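Side-chain contacts in SusD homolog (Bacteroides ovatus, PDB 4F53), which probably binds glycans, perhaps mucin O-glycans, as a SusD/RagB-family outer-membrane lipoprotein built on a TPR-like helical scaffold: residues A182-N187 / K244-N249; V416-G421 / L427-T432. All coordinates share one frame; numbering follows the deposited sequence.

Overall arrangement
Contact 1 comes first along the chain and closes before contact 2 begins. Their centres lie 35 Å apart and their nearest atoms about 20 Å, so they do not touch, and both sit well away from the centre of the chain, at 19 and 21 Å. Contact 1 joins two loops, one leading into helix 190-207 and the other running from strand 241-243 to helix 250-257. Contact 2 fastens the loop ahead of helix 423-438 to that same helix. In each, one long polar side chain holds backbone groups of irregular chain: R184 ties one loop to another, whereas Q429 ties a loop to a helix, in a helix-rich fold.

Contact 1 of 2, residues A182-N187 / K244-N249; sequences ADRIYN and KVADHN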
loop_
_atom_site.group_PDB
_atom_site.type_symbol
_atom_site.label_atom_id
_atom_site.label_comp_id
_atom_site.label_asym_id
_atom_site.label_seq_id
_atom_site.Cartn_x
_atom_site.Cartn_y
_atom_site.Cartn_z
ATOM N N ALA A 182 21.256 13.913 -0.873
ATOM C CA ALA A 182 20.562 13.231 -1.981
ATOM C C ALA A 182 19.624 12.128 -1.460
ATOM O O ALA A 182 18.960 11.471 -2.264
ATOM C CB ALA A 182 21.579 12.624 -2.940
ATOM N N ASP A 183 19.568 11.916 -0.126
ATOM C CA ASP A 183 18.779 10.824 0.446
ATOM C C ASP A 183 18.080 11.244 1.731
ATOM O O ASP A 183 18.713 11.354 2.778
ATOM C CB ASP A 183 19.714 9.621 0.688
ATOM C CG ASP A 183 19.115 8.379 1.333
ATOM O OD1 ASP A 183 17.859 8.277 1.396
ATOM O OD2 ASP A 183 19.896 7.497 1.743
ATOM N N ARG A 184 16.765 11.421 1.662
ATOM C CA ARG A 184 15.966 11.823 2.822
ATOM C C ARG A 184 15.349 10.612 3.521
ATOM O O ARG A 184 14.466 10.769 4.366
ATOM C CB ARG A 184 14.874 12.832 2.406
ATOM C CG ARG A 184 15.434 14.095 1.773
ATOM C CD ARG A 184 14.343 15.100 1.392
ATOM N NE ARG A 184 13.762 15.748 2.573
ATOM C CZ ARG A 184 14.327 16.753 3.237
ATOM N NH1 ARG A 184 15.492 17.250 2.840
ATOM N NH2 ARG A 184 13.747 17.252 4.313
ATOM N N ILE A 185 15.839 9.408 3.206
ATOM C CA ILE A 185 15.362 8.186 3.833
ATOM C C ILE A 185 16.451 7.590 4.733
ATOM O O ILE A 185 16.179 7.327 5.904
ATOM C CB ILE A 185 14.823 7.152 2.783
ATOM C CG1 ILE A 185 13.532 7.699 2.100
ATOM C CG2 ILE A 185 14.572 5.767 3.440
ATOM C CD1 ILE A 185 12.954 6.862 1.026
ATOM N N TYR A 186 17.649 7.329 4.188
ATOM C CA TYR A 186 18.742 6.691 4.931
ATOM C C TYR A 186 19.984 7.568 5.061
ATOM O O TYR A 186 20.998 7.115 5.618
ATOM C CB TYR A 186 19.128 5.356 4.291
ATOM C CG TYR A 186 18.051 4.300 4.379
ATOM C CD1 TYR A 186 17.506 3.928 5.612
ATOM C CD2 TYR A 186 17.664 3.582 3.255
ATOM C CE1 TYR A 186 16.565 2.899 5.707
ATOM C CE2 TYR A 186 16.693 2.580 3.331
ATOM C CZ TYR A 186 16.171 2.223 4.564
ATOM O OH TYR A 186 15.263 1.214 4.636
ATOM N N ASN A 187 19.897 8.823 4.578
ATOM C CA ASN A 187 20.952 9.838 4.650
ATOM C C ASN A 187 22.291 9.358 4.083
ATOM O O ASN A 187 23.336 9.616 4.675
ATOM C CB ASN A 187 21.131 10.338 6.101
ATOM C CG ASN A 187 19.839 10.771 6.741
ATOM O OD1 ASN A 187 19.372 10.158 7.711
ATOM N ND2 ASN A 187 19.208 11.799 6.177
ATOM N N LYS A 244 11.953 11.814 5.390
ATOM C CA LYS A 244 11.832 13.117 6.056
ATOM C C LYS A 244 11.216 14.029 5.015
ATOM O O LYS A 244 11.771 14.183 3.902
ATOM C CB LYS A 244 13.195 13.611 6.598
ATOM C CG LYS A 244 13.178 15.055 7.086
ATOM C CD LYS A 244 14.531 15.529 7.540
ATOM C CE LYS A 244 14.483 16.943 8.052
ATOM N NZ LYS A 244 15.839 17.424 8.425
ATOM N N VAL A 245 10.008 14.561 5.330
ATOM C CA VAL A 245 9.244 15.390 4.386
ATOM C C VAL A 245 10.049 16.634 3.981
ATOM O O VAL A 245 10.829 17.170 4.786
ATOM C CB VAL A 245 7.810 15.758 4.877
ATOM C CG1 VAL A 245 6.990 14.502 5.154
ATOM C CG2 VAL A 245 7.827 16.700 6.085
ATOM N N ALA A 246 9.887 17.054 2.723
ATOM C CA ALA A 246 10.543 18.261 2.214
ATOM C C ALA A 246 9.784 19.483 2.689
ATOM O O ALA A 246 10.406 20.470 3.068
ATOM C CB ALA A 246 10.614 18.232 0.694
ATOM N N ASP A 247 8.444 19.403 2.734
ATOM C CA ASP A 247 7.606 20.508 3.186
ATOM C C ASP A 247 6.603 20.056 4.275
ATOM O O ASP A 247 6.667 20.550 5.394
ATOM C CB ASP A 247 6.888 21.168 1.999
ATOM C CG ASP A 247 6.208 22.457 2.397
ATOM O OD1 ASP A 247 6.918 23.470 2.578
ATOM O OD2 ASP A 247 4.980 22.438 2.607
ATOM N N HIS A 248 5.662 19.165 3.949
ATOM C CA HIS A 248 4.709 18.679 4.945
ATOM C C HIS A 248 4.165 17.305 4.607
ATOM O O HIS A 248 4.095 16.940 3.430
ATOM C CB HIS A 248 3.543 19.667 5.129
ATOM C CG HIS A 248 2.676 19.877 3.928
ATOM N ND1 HIS A 248 2.985 20.846 2.969
ATOM C CD2 HIS A 248 1.500 19.287 3.601
ATOM C CE1 HIS A 248 2.001 20.799 2.084
ATOM N NE2 HIS A 248 1.085 19.866 2.415
ATOM N N ASN A 249 3.747 16.558 5.638
ATOM C CA ASN A 249 3.091 15.260 5.471
ATOM C C ASN A 249 1.665 15.521 4.930
ATOM O O ASN A 249 0.896 16.253 5.566
ATOM C CB ASN A 249 3.059 14.467 6.787
ATOM C CG ASN A 249 2.607 13.052 6.597
ATOM O OD1 ASN A 249 1.567 12.784 6.007
ATOM N ND2 ASN A 249 3.370 12.111 7.101
#
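R184 meets the 244-249 loop with both its backbone and its guanidinium group. R184 O accepts from K244 N at 2.9 Å, an almost straight bond of 172°, where the two backbones come nearest. The side chain then reaches back over the same loop. CG stands beside the backbone N, and a bend at chi3 (73°) swings the guanidinium round so that one edge faces two successive carbonyls. R184 NE donates to K244 O at 2.9 Å, and R184 NH2 donates to V245 O at 3.0 Å. Neither donor lies in the plane of the carbonyl it meets: each approaches from above, NH2 more steeply, at 50° out of the V245 carbonyl plane.

The K244 chain, fully extended beyond CG, slants across the end of the R184 side chain. Its methylenes pass R184 NH2, with K244 CG at 3.6 Å, so the hydrocarbon part of the lysine packs against the guanidinium while its ammonium group runs on, K244 NZ staying 4.6 Å from R184 NH2. A long flexible lysine suits this exposed place because its stem can pack while its charge probably remains further off.

Behind R184, D183 shapes its own loop. D183 OD1 accepts from I185 N at 2.9 Å, an Asx turn, and from Y186 N at 3.0 Å, which completes the Asx motif; both come from one face of the carboxylate, and Q36 also bonds to this oxygen. Beyond V245, E42 receives the backbone N-H groups of A246, D247 and H248.

Arginine suits its site because one rigid, flat cation offers two N-H groups spaced to serve neighbouring carbonyls. The two like charges are probably tolerated because this is a surface contact, and the carbonyl dipoles would help to stabilise the guanidinium.

Contact 2 of 2, residues V416-G421 / L427-T432; sequences VAWSGG and LEQIIT
Q429 uses both ends of its amide on the 416-421 loop. Q429 NE2 donates to A417 O at 2.9 Å, with the acceptor close to the amide plane although the donor stands well above the plane of the A417 carbonyl. At the other polar atom of the amide, Q429 OE1 receives S419 N at 3.2 Å, nearly straight at 166°, in the carbonyl plane and on a lone pair. S419 OG adds a weak bond to the same oxygen. Glutamine suits this buried position because one uncharged group both donates to and accepts from the backbone.

With CG beside the backbone N (chi1 -67°) and the chain extended beyond it, Q429 projects its amide from the helix to the loop. A water bonded to Q429 OE1 at 2.6 Å also accepts from G420 N and lies over the centre of the W418 ring. That ring is nearly parallel to the amide, 16° apart, and its edge meets I430: W418 CZ3 lies 3.8 Å from I430 CG1, an apolar contact of the indole edge with the branched isoleucine. A leucine in place of Q429 would probably leave A417 O and S419 N without these partners and the bridging water without its acceptor.

Further out, T415 O is a second acceptor for Q429 NE2, while Y362 of helix 358-372 bonds V416 O and meets the W418 ring, linking the loop to that neighbouring helix. Together these contacts make a polar side-chain-to-backbone tie between helix 423-438 and the loop folding back on it, within the helix-rich, TPR-like architecture of the SusD family.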
loop_
_atom_site.group_PDB
_atom_site.type_symbol
_atom_site.label_atom_id
_atom_site.label_comp_id
_atom_site.label_asym_id
_atom_site.label_seq_id
_atom_site.Cartn_x
_atom_site.Cartn_y
_atom_site.Cartn_z
ATOM N N VAL A 416 -5.245 -12.643 17.752
ATOM C CA VAL A 416 -3.808 -12.418 17.843
ATOM C C VAL A 416 -3.022 -13.697 18.191
ATOM O O VAL A 416 -2.109 -14.049 17.437
ATOM C CB VAL A 416 -3.460 -11.270 18.826
ATOM C CG1 VAL A 416 -1.966 -10.949 18.779
ATOM C CG2 VAL A 416 -4.297 -10.026 18.530
ATOM N N ALA A 417 -3.337 -14.340 19.347
ATOM C CA ALA A 417 -2.609 -15.518 19.855
ATOM C C ALA A 417 -2.390 -16.547 18.732
ATOM O O ALA A 417 -3.356 -17.021 18.127
ATOM C CB ALA A 417 -3.333 -16.130 21.043
ATOM N N TRP A 418 -1.107 -16.768 18.376
ATOM C CA TRP A 418 -0.683 -17.697 17.330
ATOM C C TRP A 418 -1.240 -19.103 17.604
ATOM O O TRP A 418 -0.933 -19.691 18.637
ATOM C CB TRP A 418 0.849 -17.741 17.258
ATOM C CG TRP A 418 1.339 -18.699 16.220
ATOM C CD1 TRP A 418 1.719 -19.998 16.412
ATOM C CD2 TRP A 418 1.416 -18.460 14.811
ATOM N NE1 TRP A 418 2.086 -20.564 15.221
ATOM C CE2 TRP A 418 1.887 -19.654 14.211
ATOM C CE3 TRP A 418 1.124 -17.351 13.988
ATOM C CZ2 TRP A 418 2.136 -19.751 12.840
ATOM C CZ3 TRP A 418 1.330 -17.461 12.618
ATOM C CH2 TRP A 418 1.846 -18.647 12.060
ATOM N N SER A 419 -2.039 -19.646 16.688
ATOM C CA SER A 419 -2.607 -20.967 16.939
ATOM C C SER A 419 -1.850 -22.083 16.205
ATOM O O SER A 419 -1.906 -23.243 16.627
ATOM C CB SER A 419 -4.084 -20.998 16.557
ATOM O OG SER A 419 -4.240 -20.568 15.221
ATOM N N GLY A 420 -1.174 -21.733 15.119
ATOM C CA GLY A 420 -0.497 -22.711 14.270
ATOM C C GLY A 420 -1.486 -23.639 13.590
ATOM O O GLY A 420 -2.687 -23.370 13.581
ATOM N N GLY A 421 -1.001 -24.748 13.048
ATOM C CA GLY A 421 -1.840 -25.718 12.352
ATOM C C GLY A 421 -2.251 -25.249 10.967
ATOM O O GLY A 421 -1.411 -24.782 10.176
ATOM N N LEU A 427 -2.201 -18.063 7.728
ATOM C CA LEU A 427 -1.953 -17.004 6.755
ATOM C C LEU A 427 -2.840 -15.812 7.087
ATOM O O LEU A 427 -2.378 -14.679 7.036
ATOM C CB LEU A 427 -2.216 -17.520 5.318
ATOM C CG LEU A 427 -1.973 -16.510 4.153
ATOM C CD1 LEU A 427 -0.507 -16.037 4.117
ATOM C CD2 LEU A 427 -2.427 -17.103 2.791
ATOM N N GLU A 428 -4.098 -16.068 7.496
ATOM C CA GLU A 428 -5.003 -14.988 7.884
ATOM C C GLU A 428 -4.433 -14.212 9.091
ATOM O O GLU A 428 -4.454 -12.982 9.068
ATOM C CB GLU A 428 -6.395 -15.520 8.175
ATOM C CG GLU A 428 -7.355 -14.400 8.536
ATOM C CD GLU A 428 -8.803 -14.802 8.692
ATOM O OE1 GLU A 428 -9.062 -15.994 8.971
ATOM O OE2 GLU A 428 -9.678 -13.912 8.571
ATOM N N GLN A 429 -3.868 -14.917 10.103
ATOM C CA GLN A 429 -3.238 -14.248 11.250
ATOM C C GLN A 429 -2.074 -13.382 10.809
ATOM O O GLN A 429 -2.048 -12.211 11.147
ATOM C CB GLN A 429 -2.771 -15.243 12.323
ATOM C CG GLN A 429 -3.929 -15.973 13.028
ATOM C CD GLN A 429 -3.451 -16.614 14.300
ATOM O OE1 GLN A 429 -2.822 -17.654 14.273
ATOM N NE2 GLN A 429 -3.689 -15.982 15.442
ATOM N N ILE A 430 -1.146 -13.929 10.014
ATOM C CA ILE A 430 0.031 -13.210 9.530
ATOM C C ILE A 430 -0.370 -11.923 8.777
ATOM O O ILE A 430 0.193 -10.851 9.043
ATOM C CB ILE A 430 0.917 -14.138 8.628
ATOM C CG1 ILE A 430 1.541 -15.301 9.456
ATOM C CG2 ILE A 430 2.006 -13.320 7.824
ATOM C CD1 ILE A 430 2.188 -16.457 8.580
ATOM N N ILE A 431 -1.300 -12.052 7.800
ATOM C CA ILE A 431 -1.707 -10.958 6.928
ATOM C C ILE A 431 -2.509 -9.923 7.689
ATOM O O ILE A 431 -2.314 -8.737 7.444
ATOM C CB ILE A 431 -2.442 -11.495 5.640
ATOM C CG1 ILE A 431 -1.513 -12.461 4.858
ATOM C CG2 ILE A 431 -2.898 -10.346 4.694
ATOM C CD1 ILE A 431 -0.185 -11.792 4.262
ATOM N N THR A 432 -3.357 -10.337 8.630
ATOM C CA THR A 432 -4.151 -9.387 9.423
ATOM C C THR A 432 -3.209 -8.548 10.283
ATOM O O THR A 432 -3.378 -7.338 10.363
ATOM C CB THR A 432 -5.213 -10.129 10.259
ATOM O OG1 THR A 432 -6.067 -10.814 9.346
ATOM C CG2 THR A 432 -6.044 -9.184 11.152
HETATM O O HOH W 1 -1.388 -19.587 13.373
#